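Local structure of phosphate-specific transport system accessory protein PhoU homolog (Pseudomonas aeruginosa, 4Q25) at residues N38-A43 and D105-V110; V33-N38 and A52-E57; V74-R79 and R88-I93; N68-C73 and K95-L100. The protein probably takes part in regulating phosphate uptake, as a negative regulator of the Pho regulon, and forms a homodimer. One frame throughout, in Å; residues are numbered along the deposited sequence.

Contact 1: residues N38-A43 and D105-V110; sequences NDAVNA and DEASKV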
loop_
_atom_site.group_PDB
_atom_site.type_symbol
_atom_site.label_atom_id
_atom_site.label_comp_id
_atom_site.label_asym_id
_atom_site.label_seq_id
_atom_site.Cartn_x
_atom_site.Cartn_y
_atom_site.Cartn_z
ATOM N N ASN A 38 13.096 9.290 -8.502
ATOM C CA ASN A 38 13.784 10.022 -9.563
ATOM C C ASN A 38 14.166 9.126 -10.747
ATOM O O ASN A 38 13.810 9.406 -11.898
ATOM C CB ASN A 38 15.041 10.673 -8.989
ATOM C CG ASN A 38 15.856 11.417 -10.032
ATOM O OD1 ASN A 38 15.589 12.564 -10.336
ATOM N ND2 ASN A 38 16.869 10.773 -10.559
ATOM N N ASP A 39 14.875 8.039 -10.468
ATOM C CA ASP A 39 15.336 7.135 -11.511
ATOM C C ASP A 39 14.212 6.420 -12.216
ATOM O O ASP A 39 14.290 6.188 -13.411
ATOM C CB ASP A 39 16.308 6.110 -10.946
ATOM C CG ASP A 39 17.557 6.753 -10.374
ATOM O OD1 ASP A 39 17.864 7.900 -10.739
ATOM O OD2 ASP A 39 18.225 6.103 -9.542
ATOM N N ALA A 40 13.171 6.032 -11.499
ATOM C CA ALA A 40 12.052 5.365 -12.130
ATOM C C ALA A 40 11.361 6.280 -13.117
ATOM O O ALA A 40 11.073 5.890 -14.224
ATOM C CB ALA A 40 11.053 4.907 -11.103
ATOM N N VAL A 41 11.041 7.487 -12.691
ATOM C CA VAL A 41 10.396 8.422 -13.572
ATOM C C VAL A 41 11.280 8.649 -14.809
ATOM O O VAL A 41 10.771 8.582 -15.915
ATOM C CB VAL A 41 10.083 9.748 -12.843
ATOM C CG1 VAL A 41 9.420 10.743 -13.788
ATOM C CG2 VAL A 41 9.162 9.461 -11.654
ATOM N N ASN A 42 12.576 8.917 -14.622
ATOM C CA ASN A 42 13.480 9.142 -15.751
ATOM C C ASN A 42 13.520 7.920 -16.655
ATOM O O ASN A 42 13.582 8.055 -17.879
ATOM C CB ASN A 42 14.917 9.452 -15.286
ATOM C CG ASN A 42 15.060 10.818 -14.609
ATOM O OD1 ASN A 42 14.149 11.649 -14.596
ATOM N ND2 ASN A 42 16.235 11.050 -14.044
ATOM N N ALA A 43 13.479 6.731 -16.052
ATOM C CA ALA A 43 13.495 5.487 -16.822
ATOM C C ALA A 43 12.306 5.402 -17.734
ATOM O O ALA A 43 12.435 5.014 -18.883
ATOM C CB ALA A 43 13.502 4.274 -15.917
ATOM N N ASP A 105 8.592 0.474 -3.351
ATOM C CA ASP A 105 7.893 -0.522 -4.121
ATOM C C ASP A 105 7.113 0.084 -5.314
ATOM O O ASP A 105 7.122 -0.481 -6.393
ATOM C CB ASP A 105 6.942 -1.333 -3.246
ATOM C CG ASP A 105 6.311 -2.483 -4.012
ATOM O OD1 ASP A 105 7.046 -3.339 -4.595
ATOM O OD2 ASP A 105 5.071 -2.509 -4.056
ATOM N N GLU A 106 6.452 1.226 -5.114
ATOM C CA GLU A 106 5.749 1.869 -6.205
ATOM C C GLU A 106 6.738 2.352 -7.277
ATOM O O GLU A 106 6.443 2.272 -8.440
ATOM C CB GLU A 106 4.900 3.047 -5.711
ATOM C CG GLU A 106 3.744 2.669 -4.795
ATOM C CD GLU A 106 2.686 1.804 -5.464
ATOM O OE1 GLU A 106 1.908 1.162 -4.720
ATOM O OE2 GLU A 106 2.613 1.749 -6.716
ATOM N N ALA A 107 7.884 2.881 -6.855
ATOM C CA ALA A 107 8.910 3.310 -7.773
ATOM C C ALA A 107 9.275 2.154 -8.665
ATOM O O ALA A 107 9.502 2.317 -9.863
ATOM C CB ALA A 107 10.146 3.780 -7.037
ATOM N N SER A 108 9.354 0.988 -8.051
ATOM C CA SER A 108 9.819 -0.199 -8.711
ATOM C C SER A 108 8.759 -0.702 -9.712
ATOM O O SER A 108 9.122 -1.191 -10.793
ATOM C CB SER A 108 10.274 -1.258 -7.690
ATOM O OG SER A 108 10.542 -2.461 -8.322
ATOM N N LYS A 109 7.484 -0.536 -9.386
ATOM C CA LYS A 109 6.419 -0.752 -10.372
ATOM C C LYS A 109 6.483 0.209 -11.575
ATOM O O LYS A 109 6.222 -0.210 -12.706
ATOM C CB LYS A 109 5.037 -0.665 -9.755
ATOM C CG LYS A 109 4.768 -1.708 -8.682
ATOM C CD LYS A 109 3.345 -1.549 -8.153
ATOM C CE LYS A 109 3.186 -2.099 -6.746
ATOM N NZ LYS A 109 3.741 -3.464 -6.653
ATOM N N VAL A 110 6.824 1.479 -11.323
ATOM C CA VAL A 110 7.003 2.475 -12.398
ATOM C C VAL A 110 8.112 1.987 -13.315
ATOM O O VAL A 110 7.940 1.964 -14.520
ATOM C CB VAL A 110 7.308 3.892 -11.853
ATOM C CG1 VAL A 110 7.667 4.880 -12.960
ATOM C CG2 VAL A 110 6.090 4.401 -11.116
#
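Ala40 points its methyl toward segment 105-110 and sets it between two groups one helical turn apart, the carbonyl of Ala107 and the side chain of Val110. The tighter approach is to the backbone: Ala40 CB lies 3.3 Å from Ala107 O. The methyl of Ala107 is turned along the flank of the interface instead of into it, and its CB stays 4.3 Å from Ala40 CB, a looser approach than that to the carbonyl. Val110 closes the other end. With CG1 anti to its backbone N (chi1 173°), this branch reaches across to Ala40 while CG2 lies on the N side. Val110 CG1 then rests 3.9 Å from Ala40 CB and 3.8 Å from Ala40 O, and it also skirts the backbone of Val41. One valine branch therefore packs against both the methyl and the main chain of the facing alanine. Small side chains let the helices come near: the CA atoms of Ala40 and Ala107 are 5.8 Å apart, and the segment axes approach to 8.4 Å at 16°. Around this buried seam, helix 49-56 touches Ala43 and Ser108, while helix 188-220 touches Val41 and Val110. Nearly parallel helices, closely packed through alanines, are in keeping with the all-helical bundle of the PhoU family.

Contact 2: residues V33-N38 and A52-E57; sequences VEKQVN and AQQVRE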
loop_
_atom_site.group_PDB
_atom_site.type_symbol
_atom_site.label_atom_id
_atom_site.label_comp_id
_atom_site.label_asym_id
_atom_site.label_seq_id
_atom_site.Cartn_x
_atom_site.Cartn_y
_atom_site.Cartn_z
ATOM N N VAL A 33 15.290 6.058 -1.312
ATOM C CA VAL A 33 13.970 5.849 -1.891
ATOM C C VAL A 33 13.591 6.988 -2.858
ATOM O O VAL A 33 12.940 6.767 -3.898
ATOM C CB VAL A 33 12.953 5.755 -0.755
ATOM C CG1 VAL A 33 11.611 6.297 -1.161
ATOM C CG2 VAL A 33 12.858 4.334 -0.282
ATOM N N GLU A 34 13.992 8.200 -2.494
ATOM C CA GLU A 34 13.736 9.373 -3.286
ATOM C C GLU A 34 14.514 9.287 -4.599
ATOM O O GLU A 34 14.050 9.699 -5.631
ATOM C CB GLU A 34 14.139 10.598 -2.468
ATOM C CG GLU A 34 13.871 11.962 -3.060
ATOM C CD GLU A 34 14.498 13.067 -2.200
ATOM O OE1 GLU A 34 14.491 12.930 -0.934
ATOM O OE2 GLU A 34 15.003 14.064 -2.796
ATOM N N LYS A 35 15.720 8.757 -4.526
ATOM C CA LYS A 35 16.513 8.514 -5.704
ATOM C C LYS A 35 15.907 7.407 -6.568
ATOM O O LYS A 35 16.017 7.465 -7.792
ATOM C CB LYS A 35 17.929 8.163 -5.306
ATOM C CG LYS A 35 18.872 8.047 -6.470
ATOM C CD LYS A 35 20.194 7.491 -6.013
ATOM C CE LYS A 35 21.107 7.224 -7.209
ATOM N NZ LYS A 35 20.480 6.254 -8.158
ATOM N N GLN A 36 15.267 6.414 -5.945
ATOM C CA GLN A 36 14.527 5.435 -6.700
ATOM C C GLN A 36 13.356 6.094 -7.482
ATOM O O GLN A 36 13.059 5.723 -8.621
ATOM C CB GLN A 36 13.994 4.319 -5.792
ATOM C CG GLN A 36 14.885 3.100 -5.596
ATOM C CD GLN A 36 14.059 1.877 -5.148
ATOM O OE1 GLN A 36 13.250 1.976 -4.240
ATOM N NE2 GLN A 36 14.234 0.748 -5.807
ATOM N N VAL A 37 12.651 7.022 -6.851
ATOM C CA VAL A 37 11.553 7.696 -7.517
ATOM C C VAL A 37 12.061 8.475 -8.727
ATOM O O VAL A 37 11.527 8.311 -9.834
ATOM C CB VAL A 37 10.804 8.619 -6.567
ATOM C CG1 VAL A 37 9.806 9.489 -7.299
ATOM C CG2 VAL A 37 10.073 7.815 -5.528
ATOM N N ASN A 38 13.096 9.290 -8.502
ATOM C CA ASN A 38 13.784 10.022 -9.563
ATOM C C ASN A 38 14.166 9.126 -10.747
ATOM O O ASN A 38 13.810 9.406 -11.898
ATOM C CB ASN A 38 15.041 10.673 -8.989
ATOM C CG ASN A 38 15.856 11.417 -10.032
ATOM O OD1 ASN A 38 15.589 12.564 -10.336
ATOM N ND2 ASN A 38 16.869 10.773 -10.559
ATOM N N ALA A 52 15.873 1.358 -15.488
ATOM C CA ALA A 52 14.704 0.775 -14.849
ATOM C C ALA A 52 15.071 -0.471 -14.049
ATOM O O ALA A 52 14.687 -0.610 -12.882
ATOM C CB ALA A 52 13.652 0.466 -15.867
ATOM N N GLN A 53 15.854 -1.364 -14.643
ATOM C CA GLN A 53 16.329 -2.529 -13.884
ATOM C C GLN A 53 17.162 -2.152 -12.637
ATOM O O GLN A 53 17.065 -2.785 -11.583
ATOM C CB GLN A 53 17.156 -3.457 -14.757
ATOM C CG GLN A 53 17.528 -4.748 -14.045
ATOM C CD GLN A 53 16.316 -5.531 -13.587
ATOM O OE1 GLN A 53 15.197 -5.320 -14.066
ATOM N NE2 GLN A 53 16.529 -6.442 -12.663
ATOM N N GLN A 54 17.970 -1.117 -12.758
ATOM C CA GLN A 54 18.781 -0.669 -11.619
ATOM C C GLN A 54 17.910 -0.292 -10.425
ATOM O O GLN A 54 18.271 -0.568 -9.284
ATOM C CB GLN A 54 19.646 0.500 -12.037
ATOM C CG GLN A 54 20.551 1.071 -10.963
ATOM C CD GLN A 54 21.463 2.150 -11.537
ATOM O OE1 GLN A 54 22.009 1.974 -12.629
ATOM N NE2 GLN A 54 21.608 3.278 -10.825
ATOM N N VAL A 55 16.734 0.283 -10.709
ATOM C CA VAL A 55 15.788 0.668 -9.689
ATOM C C VAL A 55 15.193 -0.543 -8.970
ATOM O O VAL A 55 14.939 -0.494 -7.775
ATOM C CB VAL A 55 14.654 1.521 -10.279
ATOM C CG1 VAL A 55 13.470 1.575 -9.348
ATOM C CG2 VAL A 55 15.182 2.888 -10.637
ATOM N N ARG A 56 14.860 -1.587 -9.683
ATOM C CA ARG A 56 14.332 -2.759 -9.041
ATOM C C ARG A 56 15.347 -3.419 -8.135
ATOM O O ARG A 56 15.031 -3.873 -7.092
ATOM C CB ARG A 56 13.779 -3.734 -10.060
ATOM C CG ARG A 56 13.425 -3.073 -11.357
ATOM C CD ARG A 56 12.080 -3.461 -11.888
ATOM N NE ARG A 56 11.670 -4.765 -11.415
ATOM C CZ ARG A 56 11.731 -5.879 -12.121
ATOM N NH1 ARG A 56 12.201 -5.858 -13.349
ATOM N NH2 ARG A 56 11.317 -7.015 -11.589
ATOM N N GLU A 57 16.577 -3.466 -8.561
ATOM C CA GLU A 57 17.644 -4.077 -7.792
ATOM C C GLU A 57 18.023 -3.329 -6.500
ATOM O O GLU A 57 18.787 -3.838 -5.694
ATOM C CB GLU A 57 18.887 -4.237 -8.675
ATOM C CG GLU A 57 18.680 -5.285 -9.757
ATOM C CD GLU A 57 19.764 -5.271 -10.792
ATOM O OE1 GLU A 57 20.658 -4.393 -10.702
ATOM O OE2 GLU A 57 19.697 -6.137 -11.697
#
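Lys35 NZ is held by a salt bridge to Asp39, one turn further along its own helix, and ends 4.2 Å from Gln54 NE2 on segment 52-57. The lysine chain is extended until its last torsion (chi4 -59°), where it bends; the straighter Gln54 side chain passes it at a slant. Two nitrogens face each other there, so this outer, exposed edge amounts to proximity alone. Deeper in, Gln36 reaches toward the main chain of Val55. Its amide nitrogen NE2 is modelled 2.4 Å from Val55 O, with an N-H...O angle of 125°; a bond so short and bent is doubtful in its details, although the amide end does lie beside this carbonyl. Val55 also flanks the amide with its side chain, CG1 standing 3.7 Å from Gln36 NE2. Its other branch, CG2, lies 4.1 Å from Gln36 O. Asp59 and Ile62 of helix 59-78 touch the Gln36 side chain too. The short helix 49-56 thus meets helix 15-45 through a buried amide beside Val55, while Lys35 and Gln54 merely lie near each other at the exposed edge. The position of Gln36 suggests that its amide could serve the carbonyl of Val55 as a donor, if the true distance is longer than modelled.

Contact 3: residues V74-R79 and R88-I93; sequences VRILAR and RLIISI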
loop_
_atom_site.group_PDB
_atom_site.type_symbol
_atom_site.label_atom_id
_atom_site.label_comp_id
_atom_site.label_asym_id
_atom_site.label_seq_id
_atom_site.Cartn_x
_atom_site.Cartn_y
_atom_site.Cartn_z
ATOM N N VAL A 74 13.065 -1.184 18.156
ATOM C CA VAL A 74 12.786 -2.152 19.176
ATOM C C VAL A 74 13.805 -2.081 20.293
ATOM O O VAL A 74 13.452 -1.977 21.427
ATOM C CB VAL A 74 12.647 -3.573 18.578
ATOM C CG1 VAL A 74 12.747 -4.644 19.619
ATOM C CG2 VAL A 74 11.321 -3.713 17.905
ATOM N N ARG A 75 15.071 -2.036 19.959
ATOM C CA ARG A 75 16.084 -2.009 20.973
ATOM C C ARG A 75 16.009 -0.749 21.801
ATOM O O ARG A 75 16.053 -0.777 23.038
ATOM C CB ARG A 75 17.432 -2.186 20.332
ATOM C CG ARG A 75 17.458 -3.358 19.385
ATOM C CD ARG A 75 18.852 -3.785 18.998
ATOM N NE ARG A 75 19.657 -2.673 18.533
ATOM C CZ ARG A 75 19.924 -2.418 17.263
ATOM N NH1 ARG A 75 19.457 -3.195 16.320
ATOM N NH2 ARG A 75 20.670 -1.385 16.949
ATOM N N ILE A 76 15.797 0.356 21.126
ATOM C CA ILE A 76 15.735 1.585 21.823
ATOM C C ILE A 76 14.589 1.553 22.782
ATOM O O ILE A 76 14.728 1.965 23.892
ATOM C CB ILE A 76 15.484 2.767 20.877
ATOM C CG1 ILE A 76 16.743 3.179 20.170
ATOM C CG2 ILE A 76 15.008 3.984 21.635
ATOM C CD1 ILE A 76 16.502 4.246 19.140
ATOM N N LEU A 77 13.442 1.083 22.356
ATOM C CA LEU A 77 12.287 1.089 23.222
ATOM C C LEU A 77 12.470 0.157 24.402
ATOM O O LEU A 77 12.015 0.416 25.481
ATOM C CB LEU A 77 11.025 0.756 22.463
ATOM C CG LEU A 77 10.364 1.863 21.662
ATOM C CD1 LEU A 77 9.063 1.406 21.081
ATOM C CD2 LEU A 77 10.139 3.122 22.461
ATOM N N ALA A 78 13.125 -0.953 24.154
ATOM C CA ALA A 78 13.312 -1.970 25.134
ATOM C C ALA A 78 14.046 -1.370 26.275
ATOM O O ALA A 78 13.738 -1.665 27.397
ATOM C CB ALA A 78 14.083 -3.123 24.566
ATOM N N ARG A 79 14.978 -0.462 26.056
ATOM C CA ARG A 79 15.672 0.177 27.173
ATOM C C ARG A 79 14.858 1.301 27.779
ATOM O O ARG A 79 15.125 2.457 27.574
ATOM C CB ARG A 79 16.994 0.770 26.738
ATOM C CG ARG A 79 17.787 -0.095 25.798
ATOM C CD ARG A 79 18.940 0.714 25.274
ATOM N NE ARG A 79 19.461 0.177 24.032
ATOM C CZ ARG A 79 20.333 -0.812 23.970
ATOM N NH1 ARG A 79 20.768 -1.369 25.084
ATOM N NH2 ARG A 79 20.762 -1.250 22.803
ATOM N N ARG A 88 6.796 9.620 20.698
ATOM C CA ARG A 88 6.190 10.052 19.469
ATOM C C ARG A 88 7.184 9.890 18.316
ATOM O O ARG A 88 6.824 9.540 17.228
ATOM C CB ARG A 88 5.692 11.480 19.605
ATOM C CG ARG A 88 4.533 11.636 20.563
ATOM C CD ARG A 88 3.668 12.825 20.231
ATOM N NE ARG A 88 4.436 14.042 20.102
ATOM C CZ ARG A 88 4.806 14.777 21.123
ATOM N NH1 ARG A 88 4.495 14.395 22.333
ATOM N NH2 ARG A 88 5.506 15.866 20.944
ATOM N N LEU A 89 8.443 10.140 18.581
ATOM C CA LEU A 89 9.478 10.058 17.555
ATOM C C LEU A 89 9.731 8.633 17.054
ATOM O O LEU A 89 9.774 8.404 15.856
ATOM C CB LEU A 89 10.791 10.662 18.043
ATOM C CG LEU A 89 11.964 10.627 17.053
ATOM C CD1 LEU A 89 11.752 11.573 15.872
ATOM C CD2 LEU A 89 13.252 10.966 17.768
ATOM N N ILE A 90 9.938 7.698 17.971
ATOM C CA ILE A 90 10.076 6.284 17.626
ATOM C C ILE A 90 8.854 5.792 16.841
ATOM O O ILE A 90 8.979 5.070 15.857
ATOM C CB ILE A 90 10.201 5.411 18.881
ATOM C CG1 ILE A 90 11.455 5.772 19.670
ATOM C CG2 ILE A 90 10.207 3.924 18.524
ATOM C CD1 ILE A 90 12.735 5.404 18.968
ATOM N N ILE A 91 7.671 6.178 17.288
ATOM C CA ILE A 91 6.455 5.783 16.609
ATOM C C ILE A 91 6.376 6.377 15.204
ATOM O O ILE A 91 5.906 5.719 14.292
ATOM C CB ILE A 91 5.216 6.169 17.431
ATOM C CG1 ILE A 91 5.136 5.254 18.670
ATOM C CG2 ILE A 91 3.934 6.075 16.599
ATOM C CD1 ILE A 91 3.947 5.523 19.578
ATOM N N SER A 92 6.802 7.621 15.051
ATOM C CA SER A 92 6.806 8.283 13.758
ATOM C C SER A 92 7.820 7.620 12.851
ATOM O O SER A 92 7.616 7.531 11.650
ATOM C CB SER A 92 7.143 9.771 13.908
ATOM O OG SER A 92 6.005 10.449 14.407
ATOM N N ILE A 93 8.914 7.145 13.426
ATOM C CA ILE A 93 9.922 6.479 12.624
ATOM C C ILE A 93 9.418 5.121 12.128
ATOM O O ILE A 93 9.499 4.815 10.931
ATOM C CB ILE A 93 11.223 6.322 13.383
ATOM C CG1 ILE A 93 11.920 7.675 13.475
ATOM C CG2 ILE A 93 12.133 5.324 12.685
ATOM C CD1 ILE A 93 13.128 7.718 14.390
#
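Ile90 reaches from helix 84-120 to Ile76 and Leu77 of helix 59-78, in the buried core of a helical hairpin, two consecutive helices that run back along each other within the PhoU bundle. Its CB points at the facing helix, and the two branches leaving it divide the contact. CG2, anti to the backbone N, takes Leu77: it lies 3.8 Å from Leu77 CG and 3.8 Å from Leu77 CD1, with CD2 scarcely further off. The Leu77 and Ile90 side chains pass each other in opposite senses, and the leucine branch point sits beside the isoleucine methyl. The other branch begins at CG1, which comes within 4.1 Å of Leu77 CD2, and turns at chi2 (-68°) to send its end toward Ile76. Beyond the three touching side chains, Phe15 and Glu18 of helix 15-45 pack on Ile76, and Cys73 touches Ile90. The dimer also reaches this end of the hairpin, since Leu87 of the second subunit packs on Leu77. At the tip of Ile90, CD1 meets both branches of Ile76, lying 3.8 Å from Ile76 CG2 and 3.9 Å from Ile76 CD1.

Contact 4: residues N68-C73 and K95-L100; sequences NIDEEC and KSVIDL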
loop_
_atom_site.group_PDB
_atom_site.type_symbol
_atom_site.label_atom_id
_atom_site.label_comp_id
_atom_site.label_asym_id
_atom_site.label_seq_id
_atom_site.Cartn_x
_atom_site.Cartn_y
_atom_site.Cartn_z
ATOM N N ASN A 68 16.148 -3.246 9.364
ATOM C CA ASN A 68 17.185 -2.772 10.288
ATOM C C ASN A 68 16.720 -1.627 11.170
ATOM O O ASN A 68 17.090 -1.543 12.328
ATOM C CB ASN A 68 18.463 -2.387 9.539
ATOM C CG ASN A 68 19.103 -3.574 8.863
ATOM O OD1 ASN A 68 18.805 -4.699 9.193
ATOM N ND2 ASN A 68 19.942 -3.324 7.880
ATOM N N ILE A 69 15.898 -0.756 10.628
ATOM C CA ILE A 69 15.392 0.373 11.394
ATOM C C ILE A 69 14.332 -0.103 12.385
ATOM O O ILE A 69 14.241 0.419 13.477
ATOM C CB ILE A 69 14.821 1.449 10.453
ATOM C CG1 ILE A 69 15.955 2.079 9.615
ATOM C CG2 ILE A 69 14.077 2.524 11.212
ATOM C CD1 ILE A 69 15.502 3.164 8.622
ATOM N N ASP A 70 13.513 -1.077 12.001
ATOM C CA ASP A 70 12.460 -1.582 12.891
ATOM C C ASP A 70 13.081 -2.208 14.115
ATOM O O ASP A 70 12.618 -1.979 15.212
ATOM C CB ASP A 70 11.538 -2.615 12.203
ATOM C CG ASP A 70 10.410 -1.959 11.396
ATOM O OD1 ASP A 70 9.675 -1.103 11.942
ATOM O OD2 ASP A 70 10.245 -2.309 10.201
ATOM N N GLU A 71 14.110 -3.015 13.919
ATOM C CA GLU A 71 14.791 -3.671 15.047
ATOM C C GLU A 71 15.467 -2.662 15.951
ATOM O O GLU A 71 15.471 -2.797 17.169
ATOM C CB GLU A 71 15.815 -4.675 14.562
ATOM C CG GLU A 71 15.190 -5.952 14.042
ATOM C CD GLU A 71 14.264 -6.598 15.061
ATOM O OE1 GLU A 71 14.781 -7.160 16.044
ATOM O OE2 GLU A 71 13.023 -6.505 14.876
ATOM N N GLU A 72 16.011 -1.630 15.337
ATOM C CA GLU A 72 16.615 -0.524 16.059
ATOM C C GLU A 72 15.606 0.173 16.959
ATOM O O GLU A 72 15.912 0.511 18.121
ATOM C CB GLU A 72 17.193 0.456 15.042
ATOM C CG GLU A 72 18.306 1.300 15.559
ATOM C CD GLU A 72 18.819 2.262 14.511
ATOM O OE1 GLU A 72 19.399 3.295 14.919
ATOM O OE2 GLU A 72 18.647 1.995 13.294
ATOM N N CYS A 73 14.401 0.409 16.432
ATOM C CA CYS A 73 13.327 1.009 17.241
ATOM C C CYS A 73 12.934 0.103 18.383
ATOM O O CYS A 73 12.411 0.565 19.421
ATOM C CB CYS A 73 12.073 1.282 16.417
ATOM S SG CYS A 73 12.265 2.512 15.116
ATOM N N LYS A 95 6.443 3.902 11.765
ATOM C CA LYS A 95 5.368 3.983 10.793
ATOM C C LYS A 95 5.854 4.556 9.474
ATOM O O LYS A 95 5.360 4.184 8.420
ATOM C CB LYS A 95 4.195 4.798 11.320
ATOM C CG LYS A 95 3.430 4.025 12.376
ATOM C CD LYS A 95 2.141 4.691 12.791
ATOM C CE LYS A 95 1.428 3.798 13.800
ATOM N NZ LYS A 95 0.353 4.581 14.432
ATOM N N SER A 96 6.852 5.432 9.529
ATOM C CA SER A 96 7.301 6.091 8.333
ATOM C C SER A 96 8.200 5.198 7.473
ATOM O O SER A 96 8.166 5.332 6.251
ATOM C CB SER A 96 7.899 7.460 8.621
ATOM O OG SER A 96 9.146 7.293 9.192
ATOM N N VAL A 97 8.934 4.245 8.057
ATOM C CA VAL A 97 9.685 3.302 7.219
ATOM C C VAL A 97 8.760 2.417 6.354
ATOM O O VAL A 97 9.162 1.948 5.303
ATOM C CB VAL A 97 10.668 2.400 8.000
ATOM C CG1 VAL A 97 11.725 3.240 8.657
ATOM C CG2 VAL A 97 9.958 1.544 9.033
ATOM N N ILE A 98 7.535 2.197 6.808
ATOM C CA ILE A 98 6.534 1.508 6.028
ATOM C C ILE A 98 6.181 2.359 4.808
ATOM O O ILE A 98 6.170 1.847 3.684
ATOM C CB ILE A 98 5.248 1.216 6.822
ATOM C CG1 ILE A 98 5.541 0.407 8.106
ATOM C CG2 ILE A 98 4.297 0.396 5.982
ATOM C CD1 ILE A 98 4.353 0.364 9.065
ATOM N N ASP A 99 5.931 3.646 5.034
ATOM C CA ASP A 99 5.686 4.586 3.933
ATOM C C ASP A 99 6.844 4.663 2.939
ATOM O O ASP A 99 6.621 4.634 1.738
ATOM C CB ASP A 99 5.300 5.966 4.453
ATOM C CG ASP A 99 3.925 5.972 5.141
ATOM O OD1 ASP A 99 2.925 5.528 4.561
ATOM O OD2 ASP A 99 3.833 6.456 6.277
ATOM N N LEU A 100 8.076 4.688 3.439
ATOM C CA LEU A 100 9.240 4.709 2.567
ATOM C C LEU A 100 9.371 3.432 1.795
ATOM O O LEU A 100 9.758 3.453 0.641
ATOM C CB LEU A 100 10.532 4.986 3.341
ATOM C CG LEU A 100 10.564 6.393 3.932
ATOM C CD1 LEU A 100 11.842 6.586 4.731
ATOM C CD2 LEU A 100 10.425 7.445 2.836
#
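Val97 of helix 84-120 divides its two methyls between Ile69 and Asp70 of helix 59-78, where these antiparallel helices of the PhoU bundle pack in a region buried in the dimer. Its CG1 does the apolar work, nesting 3.5 Å from Ile69 CG2 and 3.8 Å from Ile69 CD1. The Ile69 branches thus embrace a single valine methyl, and the two side chains meet at a slant. CG2 of Val97 goes to the carboxylate of Asp70. With CG1 beside the backbone N (chi1 -63°), CG2 is left in the crowded position between N and the carbonyl carbon, and from there it faces both carboxylate oxygens almost equally. The Val97 and Asp70 side chains run past each other in opposite senses, so the carboxylate lies alongside a hydrocarbon and takes its polar partner from beyond the pair. That partner is in the other chain: Lys95 of the second subunit forms a salt bridge with Asp70. The Lys95 of this chain returns the same bridge to Asp70 of the second subunit, so the contact also lies at the dimer interface. Glu66 brings a second carboxylate close to Asp70, a crowding of like charge that the lysine of the second subunit may help offset. On the apolar side, Ile93 packs on Ile69. At the carboxylate itself, Asp70 OD1 stands 3.9 Å from Val97 CG2, and Asp70 OD2 4.0 Å from the same methyl.

In the fold
The four contacts string along the first half of the chain, all within the first of its two PhoU domains. Contacts 1 and 2 form one cluster, centres 5 Å apart, sharing Asn38 and helix 15-45; Val55 CG2 of contact 2 lies 3.4 Å from Asp39 CB of contact 1. Contacts 3 and 4 form another, centres 10 Å apart, on the same pair of helices and both touching the second subunit. The far ends of the two clusters are well separated, contacts 1 and 3 having centres about 30 Å apart on opposite sides of the chain's centre, yet contact 2 reaches contact 4 where Val33 CG2 lies 3.4 Å from Leu100 O. Helix 84-120 serves contacts 1, 3 and 4.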